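Local structure of possible galactose mutarotase (Streptomyces platensis subsp. rosaceus, 4RNL) at residues Glu144-Ala149 with Pro174-Leu179; Ala169-Pro174 with Leu326-Ser331; His243-Asp248 with Pro277-Tyr282; Leu272-Pro277 with Leu307-Phe312. The protein probably interconverts the alpha and beta anomers of an aldose such as galactose, as an aldose 1-epimerase (mutarotase). One frame throughout, in Å; residues are numbered along the deposited sequence.

Following the chain from the N terminus, contact 1 comes first: 144-149, a loop between strands 132-139 and 150-159, meets 174-179 once the hairpin of strands 150-159 and 162-171 has been passed. Contact 2 opens within that span at 169-174 and closes only at 326-331, so it crosses contact 1, and the two share P174. Its long loop encloses contacts 3 and 4, which both follow contact 1. These two also cross, sharing P277: contact 3 pairs neighbouring strands of the seven-stranded sheet, and contact 4 joins that sheet to the nine-stranded one. N178 OD1 accepts from H311 N, linking contact 1 to contact 4.

Contact 1. Residues Glu144-Ala149 with Pro174-Leu179; sequences EGFPGA and PTVVNL
T175 holds OG1 anti to its backbone N (chi1 -164°), which turns the hydroxyl onto the carbonyl of P147, while the phenyl group of F146, with CG beside its own backbone N (chi1 -66°), is carried toward V176. These torsions bring together a loop and a short strand of the beta-sandwich characteristic of galactose mutarotases: 144-149 belongs to the loop joining strands 132-139 and 150-159, and T175 and V176 form a short strand paired with strand 325-326.

The polar part is a single hydrogen bond, T175 OG1 to P147 O, 2.8 Å long. The hydroxyl meets the oxygen in the carbonyl plane, with a C=O...OG1 angle of 156°. R84 NH1 in turn donates to T175 OG1 and to G148 O, so the arginine bridges both segments and the threonine hydroxyl works as donor and acceptor at once. G148 has a positive phi, at which a CB would be jammed against the carbonyl O of P147.

Around this bond the contacts are van der Waals. The pyrrolidine ring of P147 lies against the start of the other segment, its CG 3.5 Å from P174 O and its CD 3.8 Å from T175 OG1. One residue further along the strand, V176 and F146 cross at about a right angle, and F94 of strand 93-96 touches both, making a small buried apolar cluster of three side chains. V176 meets the phenyl group at its rim, not over a face: CG2 lies near the ring plane, 3.9 Å from F146 CE1.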
loop_
_atom_site.group_PDB
_atom_site.type_symbol
_atom_site.label_atom_id
_atom_site.label_comp_id
_atom_site.label_asym_id
_atom_site.label_seq_id
_atom_site.Cartn_x
_atom_site.Cartn_y
_atom_site.Cartn_z
ATOM N N GLU A 144 -8.040 13.870 -12.016
ATOM C CA GLU A 144 -9.013 12.813 -11.731
ATOM C C GLU A 144 -10.237 13.322 -10.967
ATOM O O GLU A 144 -10.902 12.558 -10.268
ATOM C CB GLU A 144 -8.360 11.651 -10.980
ATOM C CG GLU A 144 -7.391 10.822 -11.829
ATOM C CD GLU A 144 -8.094 10.044 -12.930
ATOM O OE1 GLU A 144 -9.334 9.864 -12.858
ATOM O OE2 GLU A 144 -7.408 9.616 -13.881
ATOM N N GLY A 145 -10.535 14.609 -11.104
ATOM C CA GLY A 145 -11.722 15.170 -10.478
ATOM C C GLY A 145 -11.527 15.718 -9.074
ATOM O O GLY A 145 -12.420 16.371 -8.553
ATOM N N PHE A 146 -10.373 15.463 -8.460
ATOM C CA PHE A 146 -10.116 15.944 -7.099
ATOM C C PHE A 146 -9.722 17.417 -7.146
ATOM O O PHE A 146 -8.895 17.810 -7.965
ATOM C CB PHE A 146 -9.009 15.112 -6.433
ATOM C CG PHE A 146 -9.385 13.673 -6.198
ATOM C CD1 PHE A 146 -10.060 13.301 -5.047
ATOM C CD2 PHE A 146 -9.052 12.689 -7.122
ATOM C CE1 PHE A 146 -10.416 11.972 -4.819
ATOM C CE2 PHE A 146 -9.409 11.354 -6.907
ATOM C CZ PHE A 146 -10.087 10.994 -5.757
ATOM N N PRO A 147 -10.315 18.243 -6.266
ATOM C CA PRO A 147 -10.019 19.679 -6.281
ATOM C C PRO A 147 -8.700 20.000 -5.573
ATOM O O PRO A 147 -8.267 19.266 -4.682
ATOM C CB PRO A 147 -11.208 20.278 -5.522
ATOM C CG PRO A 147 -11.579 19.210 -4.533
ATOM C CD PRO A 147 -11.275 17.880 -5.209
ATOM N N GLY A 148 -8.049 21.082 -5.985
ATOM C CA GLY A 148 -6.833 21.521 -5.326
ATOM C C GLY A 148 -5.579 20.899 -5.897
ATOM O O GLY A 148 -5.549 19.705 -6.212
ATOM N N ALA A 149 -4.535 21.711 -6.035
ATOM C CA ALA A 149 -3.222 21.180 -6.396
ATOM C C ALA A 149 -2.588 20.588 -5.145
ATOM O O ALA A 149 -2.404 21.288 -4.144
ATOM C CB ALA A 149 -2.346 22.284 -6.961
ATOM N N PRO A 174 -9.106 23.098 -0.399
ATOM C CA PRO A 174 -9.614 21.917 0.318
ATOM C C PRO A 174 -9.772 20.710 -0.598
ATOM O O PRO A 174 -10.233 20.837 -1.740
ATOM C CB PRO A 174 -10.982 22.380 0.836
ATOM C CG PRO A 174 -10.822 23.867 1.008
ATOM C CD PRO A 174 -9.913 24.305 -0.121
ATOM N N THR A 175 -9.348 19.553 -0.105
ATOM C CA THR A 175 -9.385 18.341 -0.890
ATOM C C THR A 175 -9.478 17.160 0.061
ATOM O O THR A 175 -9.517 17.351 1.274
ATOM C CB THR A 175 -8.128 18.231 -1.779
ATOM O OG1 THR A 175 -8.354 17.258 -2.805
ATOM C CG2 THR A 175 -6.881 17.860 -0.962
ATOM N N VAL A 176 -9.528 15.947 -0.483
ATOM C CA VAL A 176 -9.398 14.753 0.337
ATOM C C VAL A 176 -8.132 14.022 -0.099
ATOM O O VAL A 176 -7.757 14.067 -1.277
ATOM C CB VAL A 176 -10.626 13.824 0.237
ATOM C CG1 VAL A 176 -11.869 14.520 0.776
ATOM C CG2 VAL A 176 -10.853 13.379 -1.207
ATOM N N VAL A 177 -7.461 13.390 0.865
ATOM C CA VAL A 177 -6.192 12.701 0.631
ATOM C C VAL A 177 -6.149 11.442 1.492
ATOM O O VAL A 177 -6.496 11.476 2.675
ATOM C CB VAL A 177 -4.977 13.567 1.026
ATOM C CG1 VAL A 177 -3.677 12.863 0.599
ATOM C CG2 VAL A 177 -5.046 14.925 0.402
ATOM N N ASN A 178 -5.718 10.336 0.899
ATOM C CA ASN A 178 -5.572 9.073 1.615
ATOM C C ASN A 178 -4.550 8.255 0.840
ATOM O O ASN A 178 -4.903 7.566 -0.122
ATOM C CB ASN A 178 -6.929 8.365 1.667
ATOM C CG ASN A 178 -6.914 7.067 2.479
ATOM O OD1 ASN A 178 -6.123 6.887 3.411
ATOM N ND2 ASN A 178 -7.804 6.151 2.116
ATOM N N LEU A 179 -3.277 8.362 1.216
ATOM C CA LEU A 179 -2.218 7.680 0.468
ATOM C C LEU A 179 -1.786 6.395 1.156
ATOM O O LEU A 179 -1.710 6.337 2.377
ATOM C CB LEU A 179 -1.008 8.596 0.319
ATOM C CG LEU A 179 -1.321 10.001 -0.187
ATOM C CD1 LEU A 179 -0.066 10.847 -0.262
ATOM C CD2 LEU A 179 -1.975 9.916 -1.547
#

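Contact 2. Residues Ala169-Pro174 with Leu326-Ser331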
loop_
_atom_site.group_PDB
_atom_site.type_symbol
_atom_site.label_atom_id
_atom_site.label_comp_id
_atom_site.label_asym_id
_atom_site.label_seq_id
_atom_site.Cartn_x
_atom_site.Cartn_y
_atom_site.Cartn_z
ATOM N N ALA A 169 2.004 15.783 2.422
ATOM C CA ALA A 169 1.336 16.583 1.396
ATOM C C ALA A 169 0.832 17.907 1.917
ATOM O O ALA A 169 0.508 18.036 3.096
ATOM C CB ALA A 169 0.186 15.809 0.763
ATOM N N THR A 170 0.760 18.889 1.023
ATOM C CA THR A 170 0.037 20.133 1.289
ATOM C C THR A 170 -0.826 20.423 0.073
ATOM O O THR A 170 -0.584 19.876 -1.002
ATOM C CB THR A 170 0.976 21.326 1.541
ATOM O OG1 THR A 170 1.816 21.527 0.394
ATOM C CG2 THR A 170 1.839 21.092 2.781
ATOM N N THR A 171 -1.823 21.285 0.240
ATOM C CA THR A 171 -2.765 21.572 -0.837
ATOM C C THR A 171 -3.034 23.063 -0.935
ATOM O O THR A 171 -2.910 23.776 0.060
ATOM C CB THR A 171 -4.095 20.824 -0.616
ATOM O OG1 THR A 171 -4.935 20.989 -1.764
ATOM C CG2 THR A 171 -4.818 21.352 0.630
ATOM N N ASP A 172 -3.383 23.553 -2.125
ATOM C CA ASP A 172 -3.750 24.968 -2.256
ATOM C C ASP A 172 -5.262 25.210 -2.189
ATOM O O ASP A 172 -5.729 26.350 -2.284
ATOM C CB ASP A 172 -3.117 25.626 -3.502
ATOM C CG ASP A 172 -3.684 25.106 -4.817
ATOM O OD1 ASP A 172 -4.627 24.284 -4.810
ATOM O OD2 ASP A 172 -3.183 25.543 -5.879
ATOM N N ALA A 173 -6.023 24.134 -2.017
ATOM C CA ALA A 173 -7.471 24.242 -1.837
ATOM C C ALA A 173 -7.976 22.993 -1.124
ATOM O O ALA A 173 -7.341 21.945 -1.226
ATOM C CB ALA A 173 -8.161 24.411 -3.187
ATOM N N PRO A 174 -9.106 23.098 -0.399
ATOM C CA PRO A 174 -9.614 21.917 0.318
ATOM C C PRO A 174 -9.772 20.710 -0.598
ATOM O O PRO A 174 -10.233 20.837 -1.740
ATOM C CB PRO A 174 -10.982 22.380 0.836
ATOM C CG PRO A 174 -10.822 23.867 1.008
ATOM C CD PRO A 174 -9.913 24.305 -0.121
ATOM N N LEU A 326 -8.000 17.652 3.708
ATOM C CA LEU A 326 -6.800 18.467 3.908
ATOM C C LEU A 326 -7.101 19.879 3.412
ATOM O O LEU A 326 -7.692 20.048 2.343
ATOM C CB LEU A 326 -5.602 17.890 3.148
ATOM C CG LEU A 326 -4.294 18.671 3.307
ATOM C CD1 LEU A 326 -3.779 18.553 4.742
ATOM C CD2 LEU A 326 -3.234 18.211 2.315
ATOM N N ARG A 327 -6.707 20.886 4.192
ATOM C CA ARG A 327 -6.982 22.278 3.854
ATOM C C ARG A 327 -5.697 23.081 3.725
ATOM O O ARG A 327 -4.670 22.680 4.263
ATOM C CB ARG A 327 -7.895 22.898 4.910
ATOM C CG ARG A 327 -9.278 22.301 4.900
ATOM C CD ARG A 327 -10.184 22.928 5.944
ATOM N NE ARG A 327 -11.440 22.188 5.989
ATOM C CZ ARG A 327 -12.426 22.355 5.114
ATOM N NH1 ARG A 327 -12.310 23.254 4.146
ATOM N NH2 ARG A 327 -13.529 21.628 5.209
ATOM N N PRO A 328 -5.742 24.215 3.000
ATOM C CA PRO A 328 -4.526 25.024 2.870
ATOM C C PRO A 328 -3.974 25.433 4.230
ATOM O O PRO A 328 -4.751 25.737 5.139
ATOM C CB PRO A 328 -5.011 26.254 2.094
ATOM C CG PRO A 328 -6.137 25.740 1.271
ATOM C CD PRO A 328 -6.837 24.730 2.157
ATOM N N GLY A 329 -2.653 25.409 4.378
ATOM C CA GLY A 329 -2.042 25.754 5.648
ATOM C C GLY A 329 -1.818 24.540 6.531
ATOM O O GLY A 329 -1.082 24.615 7.516
ATOM N N GLU A 330 -2.458 23.424 6.190
ATOM C CA GLU A 330 -2.289 22.187 6.946
ATOM C C GLU A 330 -1.231 21.297 6.311
ATOM O O GLU A 330 -0.823 21.524 5.175
ATOM C CB GLU A 330 -3.612 21.427 7.028
ATOM C CG GLU A 330 -4.730 22.197 7.709
ATOM C CD GLU A 330 -6.020 21.406 7.771
ATOM O OE1 GLU A 330 -6.224 20.522 6.914
ATOM O OE2 GLU A 330 -6.832 21.662 8.685
ATOM N N SER A 331 -0.801 20.273 7.045
ATOM C CA SER A 331 0.219 19.344 6.560
ATOM C C SER A 331 -0.253 17.915 6.769
ATOM O O SER A 331 -0.506 17.496 7.900
ATOM C CB SER A 331 1.544 19.576 7.294
ATOM O OG SER A 331 2.475 18.544 7.024
HETATM O O HOH W 1 -2.119 22.072 2.953
HETATM O O HOH W 2 -1.025 24.723 2.051
#
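L326 and T171 meet where a type II beta turn, R327 to E330, leads the chain from strand 325-326 into strand 332-342 of the sandwich and lies against the end of strand 162-171. No direct hydrogen bond joins the two segments.

Water does the polar work. One molecule accepts from T171 N (2.8 Å) and sits close to the carbonyl oxygens of R327 and E330; a second donates to T171 O and accepts from G329 N. Weaker CA-H...O contacts add to this, P174 CA reaching L326 O at 3.4 Å.

Apolar contacts come next. With T171 OG1 anti to the backbone N (chi1 -173°), CG2 falls between that N and the carbonyl carbon, and from there touches L326 CG at 3.8 Å. The rings of P174 and P328 cross at about a right angle.

Polar bonds within each segment, and one salt bridge to a loop outside them, complete the contact. R327 runs out extended past P174, NH1 3.5 Å from P174 CG, to form a salt bridge with D97. Within the turn, R327 N donates to E330 OE1, met from above the carboxylate plane. T171 OG1 donates to A173 O, 2.6 Å away, in the carbonyl plane and on a lone pair.

Contact 3. Residues His243-Asp248 with Pro277-Tyr282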
loop_
_atom_site.group_PDB
_atom_site.type_symbol
_atom_site.label_atom_id
_atom_site.label_comp_id
_atom_site.label_asym_id
_atom_site.label_seq_id
_atom_site.Cartn_x
_atom_site.Cartn_y
_atom_site.Cartn_z
ATOM N N HIS A 243 -11.106 -6.335 3.154
ATOM C CA HIS A 243 -11.819 -5.648 4.228
ATOM C C HIS A 243 -10.910 -4.710 4.991
ATOM O O HIS A 243 -9.726 -4.996 5.181
ATOM C CB HIS A 243 -12.392 -6.672 5.203
ATOM C CG HIS A 243 -13.466 -7.525 4.607
ATOM N ND1 HIS A 243 -13.188 -8.616 3.812
ATOM C CD2 HIS A 243 -14.814 -7.429 4.664
ATOM C CE1 HIS A 243 -14.323 -9.172 3.422
ATOM N NE2 HIS A 243 -15.326 -8.473 3.929
ATOM N N ASN A 244 -11.479 -3.586 5.422
ATOM C CA ASN A 244 -10.786 -2.631 6.269
ATOM C C ASN A 244 -10.992 -2.978 7.737
ATOM O O ASN A 244 -12.119 -3.243 8.171
ATOM C CB ASN A 244 -11.325 -1.214 6.003
ATOM C CG ASN A 244 -10.771 -0.182 6.976
ATOM O OD1 ASN A 244 -9.635 0.281 6.829
ATOM N ND2 ASN A 244 -11.582 0.200 7.964
ATOM N N PHE A 245 -9.899 -2.968 8.495
ATOM C CA PHE A 245 -9.954 -3.117 9.946
ATOM C C PHE A 245 -9.773 -1.757 10.624
ATOM O O PHE A 245 -8.937 -0.958 10.212
ATOM C CB PHE A 245 -8.875 -4.113 10.406
ATOM C CG PHE A 245 -9.145 -5.522 9.965
ATOM C CD1 PHE A 245 -8.837 -5.931 8.671
ATOM C CD2 PHE A 245 -9.770 -6.420 10.821
ATOM C CE1 PHE A 245 -9.115 -7.216 8.243
ATOM C CE2 PHE A 245 -10.050 -7.714 10.402
ATOM C CZ PHE A 245 -9.733 -8.112 9.118
ATOM N N ALA A 246 -10.576 -1.492 11.653
ATOM C CA ALA A 246 -10.428 -0.284 12.455
ATOM C C ALA A 246 -9.382 -0.559 13.534
ATOM O O ALA A 246 -9.652 -1.240 14.526
ATOM C CB ALA A 246 -11.775 0.102 13.085
ATOM N N LEU A 247 -8.181 -0.040 13.332
ATOM C CA LEU A 247 -7.083 -0.307 14.248
ATOM C C LEU A 247 -7.342 0.313 15.607
ATOM O O LEU A 247 -7.807 1.453 15.700
ATOM C CB LEU A 247 -5.782 0.251 13.658
ATOM C CG LEU A 247 -5.474 -0.336 12.283
ATOM C CD1 LEU A 247 -4.217 0.299 11.691
ATOM C CD2 LEU A 247 -5.305 -1.844 12.400
ATOM N N ASP A 248 -7.053 -0.434 16.670
ATOM C CA ASP A 248 -7.228 0.101 18.020
ATOM C C ASP A 248 -6.375 1.357 18.209
ATOM O O ASP A 248 -5.197 1.381 17.843
ATOM C CB ASP A 248 -6.867 -0.957 19.072
ATOM C CG ASP A 248 -7.752 -2.198 18.979
ATOM O OD1 ASP A 248 -8.887 -2.095 18.459
ATOM O OD2 ASP A 248 -7.316 -3.273 19.434
ATOM N N PRO A 277 -5.345 4.929 10.958
ATOM C CA PRO A 277 -6.404 4.323 11.771
ATOM C C PRO A 277 -6.965 3.028 11.181
ATOM O O PRO A 277 -7.729 2.307 11.841
ATOM C CB PRO A 277 -7.496 5.391 11.733
ATOM C CG PRO A 277 -7.348 5.996 10.340
ATOM C CD PRO A 277 -5.858 6.024 10.107
ATOM N N GLY A 278 -6.622 2.744 9.936
ATOM C CA GLY A 278 -7.212 1.602 9.265
ATOM C C GLY A 278 -6.198 0.747 8.532
ATOM O O GLY A 278 -5.075 1.171 8.241
ATOM N N LEU A 279 -6.607 -0.478 8.233
ATOM C CA LEU A 279 -5.768 -1.381 7.468
ATOM C C LEU A 279 -6.660 -2.202 6.559
ATOM O O LEU A 279 -7.578 -2.867 7.027
ATOM C CB LEU A 279 -4.964 -2.283 8.415
ATOM C CG LEU A 279 -4.009 -3.327 7.824
ATOM C CD1 LEU A 279 -2.863 -3.589 8.791
ATOM C CD2 LEU A 279 -4.731 -4.636 7.585
ATOM N N GLN A 280 -6.385 -2.162 5.261
ATOM C CA GLN A 280 -7.094 -3.022 4.324
ATOM C C GLN A 280 -6.323 -4.329 4.208
ATOM O O GLN A 280 -5.137 -4.323 3.906
ATOM C CB GLN A 280 -7.174 -2.359 2.944
ATOM C CG GLN A 280 -8.138 -3.042 1.974
ATOM C CD GLN A 280 -9.580 -2.672 2.237
ATOM O OE1 GLN A 280 -9.865 -1.739 2.999
ATOM N NE2 GLN A 280 -10.504 -3.406 1.621
ATOM N N LEU A 281 -6.993 -5.448 4.456
ATOM C CA LEU A 281 -6.382 -6.755 4.258
ATOM C C LEU A 281 -6.949 -7.286 2.951
ATOM O O LEU A 281 -8.154 -7.417 2.819
ATOM C CB LEU A 281 -6.757 -7.688 5.415
ATOM C CG LEU A 281 -6.372 -9.161 5.259
ATOM C CD1 LEU A 281 -4.883 -9.292 5.041
ATOM C CD2 LEU A 281 -6.804 -9.958 6.487
ATOM N N TYR A 282 -6.095 -7.554 1.973
ATOM C CA TYR A 282 -6.578 -8.069 0.697
ATOM C C TYR A 282 -5.773 -9.291 0.304
ATOM O O TYR A 282 -4.548 -9.242 0.237
ATOM C CB TYR A 282 -6.519 -6.995 -0.402
ATOM C CG TYR A 282 -6.967 -7.530 -1.743
ATOM C CD1 TYR A 282 -8.187 -8.184 -1.877
ATOM C CD2 TYR A 282 -6.164 -7.394 -2.872
ATOM C CE1 TYR A 282 -8.600 -8.698 -3.107
ATOM C CE2 TYR A 282 -6.564 -7.894 -4.104
ATOM C CZ TYR A 282 -7.782 -8.541 -4.213
ATOM O OH TYR A 282 -8.173 -9.039 -5.431
HETATM O O HOH W 3 -9.416 3.025 14.005
#
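L247 and L279, the two residues that lose most surface to the contact, touch through L247 CD2 and L279 CB at 4.0 Å, crossing obliquely. L247 follows A246, the last residue of the bridged pairs: its backbone N donates to P277 O (2.8 Å), the donor tilted 29° from the carbonyl plane, and a water spans P277 O and L247 O. Its isobutyl group lies against G278, CD1 3.7 Å from G278 O.

L279 belongs to a regular antiparallel hydrogen-bonded pair with F245. F245 N reaches L279 O at 2.7 Å and nearly straight, 168° at the hydrogen, and L279 N returns a longer bond of 3.1 Å to F245 O. H243 and L281 pair in the same way.

F245, next in surface lost, presents its ring edge to the partner strand. L279 O lies in the ring plane at that edge, and L281 CB sits 3.7 Å from F245 CE1. L279 and L281 both hold CG anti to the backbone N (chi1 180° for L279), and with F245 they share the sheet face that packs on L200 and L202 of the nine-stranded sheet.

N244 and Q280 occupy the other face. N244 OD1 and Q280 OE1 both accept from Q310 NE2, so one amide ties three side chains together, while N244 ND2 goes to T208 and Q280 NE2 to D242. A glycerol, probably from the crystallisation liquor, lies about 4 Å from the side chain of Q280. The chemistry therefore divides the sheet: mainly hydrocarbon (F245, L279, L281) on the side turned to the other sheet, where H243 is partly exposed, and on the other a network of fixed amides consistent with a sugar-binding cleft.

Contact 4. Residues Leu272-Pro277 with Leu307-Phe312; sequences LATTEP and LETQHF
T274 and T309 reach toward each other tip to tip, T274 OG1 lying 3.4 Å from T309 CB. Different rotamers suit them to this: in T274 the hydroxyl is anti to the backbone N (chi1 -169°), whereas in T309 it stands between N and the carbonyl carbon. Both hydroxyls hydrogen-bond to T336 OG1, and T274 OG1 also accepts from E276 N, an ST turn.

E276 is folded at chi2, which bends its carboxylate back toward H311. H311 ND1 donates to OE1, 2.7 Å in the model, although the placing of OE1 is not fully certain; carboxylate and ring planes are 66° apart. OE2 bonds to S334. The imidazole is further held by a CH-pi contact, P277 CG lying over one face, 3.8 Å from its centroid. F312 turns its ring edge to P277 O, with CE1 3.5 Å away.

Earlier in both strands, L272 CD2 packs on L307 CB at 3.7 Å. Here the strands run almost parallel in direction (12°), yet their axes stay 8.9 Å apart, too far for backbone pairing. Side chains bridge the gap between these two strands, as between the facing sheets of a beta-sandwich, here the nine-stranded and seven-stranded sheets of the mutarotase fold.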
loop_
_atom_site.group_PDB
_atom_site.type_symbol
_atom_site.label_atom_id
_atom_site.label_comp_id
_atom_site.label_asym_id
_atom_site.label_seq_id
_atom_site.Cartn_x
_atom_site.Cartn_y
_atom_site.Cartn_z
ATOM N N LEU A 272 4.362 -4.601 11.159
ATOM C CA LEU A 272 3.931 -3.427 10.410
ATOM C C LEU A 272 3.473 -2.368 11.402
ATOM O O LEU A 272 2.550 -2.615 12.190
ATOM C CB LEU A 272 2.748 -3.807 9.500
ATOM C CG LEU A 272 2.276 -2.763 8.480
ATOM C CD1 LEU A 272 3.396 -2.431 7.521
ATOM C CD2 LEU A 272 1.050 -3.227 7.701
ATOM N N ALA A 273 4.109 -1.199 11.365
ATOM C CA ALA A 273 3.749 -0.097 12.264
ATOM C C ALA A 273 3.233 1.072 11.448
ATOM O O ALA A 273 3.717 1.318 10.340
ATOM C CB ALA A 273 4.935 0.316 13.106
ATOM N N THR A 274 2.248 1.796 11.981
ATOM C CA THR A 274 1.659 2.888 11.219
ATOM C C THR A 274 1.017 3.947 12.096
ATOM O O THR A 274 0.679 3.699 13.254
ATOM C CB THR A 274 0.609 2.368 10.202
ATOM O OG1 THR A 274 0.246 3.418 9.296
ATOM C CG2 THR A 274 -0.648 1.859 10.915
ATOM N N THR A 275 0.859 5.136 11.522
ATOM C CA THR A 275 0.111 6.226 12.136
ATOM C C THR A 275 -1.375 6.129 11.773
ATOM O O THR A 275 -2.224 6.776 12.389
ATOM C CB THR A 275 0.625 7.568 11.612
ATOM O OG1 THR A 275 0.641 7.526 10.181
ATOM C CG2 THR A 275 2.045 7.835 12.123
ATOM N N GLU A 276 -1.681 5.329 10.757
ATOM C CA GLU A 276 -3.041 5.259 10.200
ATOM C C GLU A 276 -4.055 4.589 11.124
ATOM O O GLU A 276 -3.691 3.749 11.953
ATOM C CB GLU A 276 -3.002 4.501 8.863
ATOM C CG GLU A 276 -2.278 5.253 7.753
ATOM C CD GLU A 276 -3.078 6.437 7.229
ATOM O OE1 GLU A 276 -4.326 6.377 7.246
ATOM O OE2 GLU A 276 -2.463 7.436 6.798
ATOM N N PRO A 277 -5.345 4.929 10.958
ATOM C CA PRO A 277 -6.404 4.323 11.771
ATOM C C PRO A 277 -6.965 3.028 11.181
ATOM O O PRO A 277 -7.729 2.307 11.841
ATOM C CB PRO A 277 -7.496 5.391 11.733
ATOM C CG PRO A 277 -7.348 5.996 10.340
ATOM C CD PRO A 277 -5.858 6.024 10.107
ATOM N N LEU A 307 -1.335 -5.600 2.962
ATOM C CA LEU A 307 -1.758 -4.955 4.201
ATOM C C LEU A 307 -1.575 -3.464 3.992
ATOM O O LEU A 307 -0.475 -2.945 4.141
ATOM C CB LEU A 307 -0.894 -5.425 5.371
ATOM C CG LEU A 307 -0.920 -6.928 5.656
ATOM C CD1 LEU A 307 0.162 -7.317 6.659
ATOM C CD2 LEU A 307 -2.264 -7.315 6.185
ATOM N N GLU A 308 -2.647 -2.781 3.612
ATOM C CA GLU A 308 -2.560 -1.376 3.233
ATOM C C GLU A 308 -3.053 -0.487 4.352
ATOM O O GLU A 308 -4.246 -0.482 4.675
ATOM C CB GLU A 308 -3.404 -1.111 1.983
ATOM C CG GLU A 308 -3.234 -2.162 0.902
ATOM C CD GLU A 308 -4.439 -2.242 -0.007
ATOM O OE1 GLU A 308 -4.958 -1.178 -0.383
ATOM O OE2 GLU A 308 -4.877 -3.367 -0.327
ATOM N N THR A 309 -2.142 0.280 4.936
ATOM C CA THR A 309 -2.519 1.193 6.015
ATOM C C THR A 309 -3.173 2.409 5.390
ATOM O O THR A 309 -2.683 2.944 4.395
ATOM C CB THR A 309 -1.293 1.596 6.832
ATOM O OG1 THR A 309 -0.327 2.171 5.952
ATOM C CG2 THR A 309 -0.664 0.356 7.496
ATOM N N GLN A 310 -4.286 2.855 5.969
ATOM C CA GLN A 310 -5.131 3.811 5.269
ATOM C C GLN A 310 -6.175 4.415 6.192
ATOM O O GLN A 310 -6.370 3.952 7.321
ATOM C CB GLN A 310 -5.850 3.066 4.140
ATOM C CG GLN A 310 -6.754 1.954 4.687
ATOM C CD GLN A 310 -7.625 1.328 3.630
ATOM O OE1 GLN A 310 -7.385 1.500 2.436
ATOM N NE2 GLN A 310 -8.661 0.600 4.062
ATOM N N HIS A 311 -6.840 5.466 5.722
ATOM C CA HIS A 311 -8.117 5.858 6.314
ATOM C C HIS A 311 -9.214 4.975 5.701
ATOM O O HIS A 311 -8.984 4.309 4.689
ATOM C CB HIS A 311 -8.389 7.350 6.093
ATOM C CG HIS A 311 -7.726 8.240 7.105
ATOM N ND1 HIS A 311 -6.386 8.140 7.418
ATOM C CD2 HIS A 311 -8.218 9.244 7.864
ATOM C CE1 HIS A 311 -6.083 9.042 8.334
ATOM N NE2 HIS A 311 -7.177 9.726 8.625
ATOM N N PHE A 312 -10.390 4.952 6.323
ATOM C CA PHE A 312 -11.433 3.980 5.977
ATOM C C PHE A 312 -12.015 4.207 4.577
ATOM O O PHE A 312 -12.090 5.350 4.111
ATOM C CB PHE A 312 -12.594 4.052 6.984
ATOM C CG PHE A 312 -12.211 3.777 8.419
ATOM C CD1 PHE A 312 -10.946 3.310 8.767
ATOM C CD2 PHE A 312 -13.146 3.979 9.426
ATOM C CE1 PHE A 312 -10.627 3.062 10.102
ATOM C CE2 PHE A 312 -12.837 3.734 10.754
ATOM C CZ PHE A 312 -11.571 3.274 11.091
#